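Local coordinates for Ycf54-like protein (Synechocystis sp. PCC 6803, PDB 5M2P) that probably serves as an accessory component of the magnesium protoporphyrin IX monomethylester cyclase, needed for forming protochlorophyllide in chlorophyll synthesis, at residues Ala50-Pro55 with Glu66-Ile71. Sequence-based numbering, arbitrary orientation.
Sequences AFLNAP and EKNVAI. With SO4 (sulfate ion), chain B.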
loop_
_atom_site.group_PDB
_atom_site.type_symbol
_atom_site.label_atom_id
_atom_site.label_comp_id
_atom_site.label_asym_id
_atom_site.label_seq_id
_atom_site.Cartn_x
_atom_site.Cartn_y
_atom_site.Cartn_z
ATOM N N ALA A 50 -4.182 -7.114 5.671
ATOM C CA ALA A 50 -4.597 -7.348 7.044
ATOM C C ALA A 50 -4.516 -6.103 7.915
ATOM O O ALA A 50 -5.196 -5.992 8.928
ATOM C CB ALA A 50 -3.735 -8.432 7.642
ATOM N N PHE A 51 -3.684 -5.134 7.539
ATOM C CA PHE A 51 -3.595 -3.915 8.368
ATOM C C PHE A 51 -4.917 -3.180 8.507
ATOM O O PHE A 51 -5.131 -2.455 9.478
ATOM C CB PHE A 51 -2.464 -2.958 7.924
ATOM C CG PHE A 51 -2.678 -2.238 6.598
ATOM C CD1 PHE A 51 -3.645 -1.250 6.451
ATOM C CD2 PHE A 51 -1.831 -2.485 5.516
ATOM C CE1 PHE A 51 -3.788 -0.550 5.256
ATOM C CE2 PHE A 51 -1.998 -1.804 4.316
ATOM C CZ PHE A 51 -2.964 -0.846 4.200
ATOM N N LEU A 52 -5.819 -3.383 7.547
ATOM C CA LEU A 52 -7.078 -2.681 7.553
ATOM C C LEU A 52 -7.965 -3.058 8.727
ATOM O O LEU A 52 -8.915 -2.335 9.023
ATOM C CB LEU A 52 -7.794 -2.925 6.229
ATOM C CG LEU A 52 -8.817 -1.907 5.769
ATOM C CD1 LEU A 52 -8.279 -0.473 5.805
ATOM C CD2 LEU A 52 -9.243 -2.323 4.374
ATOM N N ASN A 53 -7.654 -4.185 9.400
ATOM C CA ASN A 53 -8.422 -4.609 10.570
ATOM C C ASN A 53 -7.988 -3.936 11.887
ATOM O O ASN A 53 -8.604 -4.123 12.926
ATOM C CB ASN A 53 -8.325 -6.123 10.755
ATOM C CG ASN A 53 -9.074 -6.899 9.710
ATOM O OD1 ASN A 53 -9.984 -6.383 9.048
ATOM N ND2 ASN A 53 -8.660 -8.149 9.521
ATOM N N ALA A 54 -6.942 -3.125 11.842
ATOM C CA ALA A 54 -6.441 -2.475 13.054
ATOM C C ALA A 54 -7.436 -1.434 13.514
ATOM O O ALA A 54 -7.997 -0.708 12.697
ATOM C CB ALA A 54 -5.111 -1.830 12.816
ATOM N N PRO A 55 -7.661 -1.292 14.832
ATOM C CA PRO A 55 -8.626 -0.304 15.293
ATOM C C PRO A 55 -8.333 1.128 14.852
ATOM O O PRO A 55 -9.276 1.881 14.601
ATOM C CB PRO A 55 -8.584 -0.451 16.802
ATOM C CG PRO A 55 -8.103 -1.837 17.047
ATOM C CD PRO A 55 -7.198 -2.184 15.916
ATOM N N GLU A 66 -14.850 -3.694 -1.058
ATOM C CA GLU A 66 -14.908 -5.075 -0.554
ATOM C C GLU A 66 -13.628 -5.852 -0.900
ATOM O O GLU A 66 -13.103 -6.611 -0.053
ATOM C CB GLU A 66 -16.159 -5.777 -1.104
ATOM C CG GLU A 66 -16.378 -7.209 -0.650
ATOM C CD GLU A 66 -17.556 -7.814 -1.379
ATOM O OE1 GLU A 66 -18.559 -7.089 -1.557
ATOM O OE2 GLU A 66 -17.465 -8.985 -1.799
ATOM N N LYS A 67 -13.168 -5.732 -2.137
ATOM C CA LYS A 67 -11.977 -6.418 -2.601
ATOM C C LYS A 67 -10.990 -5.288 -2.813
ATOM O O LYS A 67 -11.166 -4.454 -3.712
ATOM C CB LYS A 67 -12.243 -7.197 -3.892
ATOM C CG LYS A 67 -13.241 -8.333 -3.706
ATOM C CD LYS A 67 -13.066 -9.435 -4.740
ATOM C CE LYS A 67 -13.889 -9.210 -5.991
ATOM N NZ LYS A 67 -14.124 -10.477 -6.761
ATOM N N ASN A 68 -10.010 -5.224 -1.922
ATOM C CA ASN A 68 -9.100 -4.097 -1.894
ATOM C C ASN A 68 -7.647 -4.522 -1.981
ATOM O O ASN A 68 -7.313 -5.704 -1.879
ATOM C CB ASN A 68 -9.398 -3.204 -0.696
ATOM C CG ASN A 68 -9.395 -3.947 0.610
ATOM O OD1 ASN A 68 -8.378 -4.459 1.047
ATOM N ND2 ASN A 68 -10.536 -3.938 1.280
ATOM N N VAL A 69 -6.794 -3.530 -2.189
ATOM C CA VAL A 69 -5.387 -3.749 -2.458
ATOM C C VAL A 69 -4.673 -2.453 -2.097
ATOM O O VAL A 69 -5.162 -1.374 -2.427
ATOM C CB VAL A 69 -5.112 -4.127 -3.926
ATOM C CG1 VAL A 69 -5.845 -3.222 -4.882
ATOM C CG2 VAL A 69 -3.619 -4.205 -4.244
ATOM N N ALA A 70 -3.571 -2.567 -1.357
ATOM C CA ALA A 70 -2.811 -1.389 -0.961
ATOM C C ALA A 70 -1.453 -1.333 -1.613
ATOM O O ALA A 70 -0.752 -2.339 -1.753
ATOM C CB ALA A 70 -2.635 -1.365 0.561
ATOM N N ILE A 71 -1.026 -0.111 -1.905
ATOM C CA ILE A 71 0.376 0.188 -2.106
ATOM C C ILE A 71 0.885 0.737 -0.778
ATOM O O ILE A 71 0.328 1.685 -0.231
ATOM C CB ILE A 71 0.609 1.200 -3.248
ATOM C CG1 ILE A 71 -0.146 0.797 -4.520
ATOM C CG2 ILE A 71 2.094 1.340 -3.516
ATOM C CD1 ILE A 71 0.188 -0.561 -5.051
HETATM S S SO4 B . -17.108 -2.080 -3.882
HETATM O O1 SO4 B . -18.018 -2.591 -4.938
HETATM O O2 SO4 B . -17.576 -0.749 -3.448
HETATM O O3 SO4 B . -17.083 -3.007 -2.722
HETATM O O4 SO4 B . -15.740 -1.948 -4.420
#
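Phe51 and Leu52 lean from a short 3-10 segment onto the strand that begins at Asn68, and the meeting is made by side chains alone, with no hydrogen bond between the two segments. The 3-10 segment itself is tied by Asn53 N to Ala50 O at 3.1 Å and by Ala54 N to Phe51 O. Phe51 sets CG between its backbone N and carbonyl carbon (chi1 70°), and the long, flat ring reaches across to the strand, where its rim, not its face, meets the methyl of Ala70: CZ lies 3.7 Å from Ala70 CB, with CE2 almost as near. The one-carbon side chain of Ala70 gives the ring a small apolar surface to rest its edge on. In Leu52, chi1 (-156°) turns CG away from the backbone N, and with chi2 51° the CD2 branch faces the amide of Asn68, 3.7 Å from Asn68 ND2 and 4.0 Å from Asn68 OD1. Apolar leucine suits this buried place, where it touches the amide by van der Waals contact alone; ND2 has its hydrogen bond to Pro65 O, just before the segment. At the start of the second segment, Glu66 N donates a nearly straight bond of 2.9 Å to O3 of a sulfate ion, which probably came from the crystallisation liquor. The buried contact thus packs the loop between strand 43-47 and helix 58-63 against strand 68-73 of the four-stranded antiparallel sheet, where Leu11 of strand 5-13 touches Leu52, Asn68 and Ala70, and Tyr9 and Phe94, from strands 5-13 and 90-96, meet the Phe51 ring.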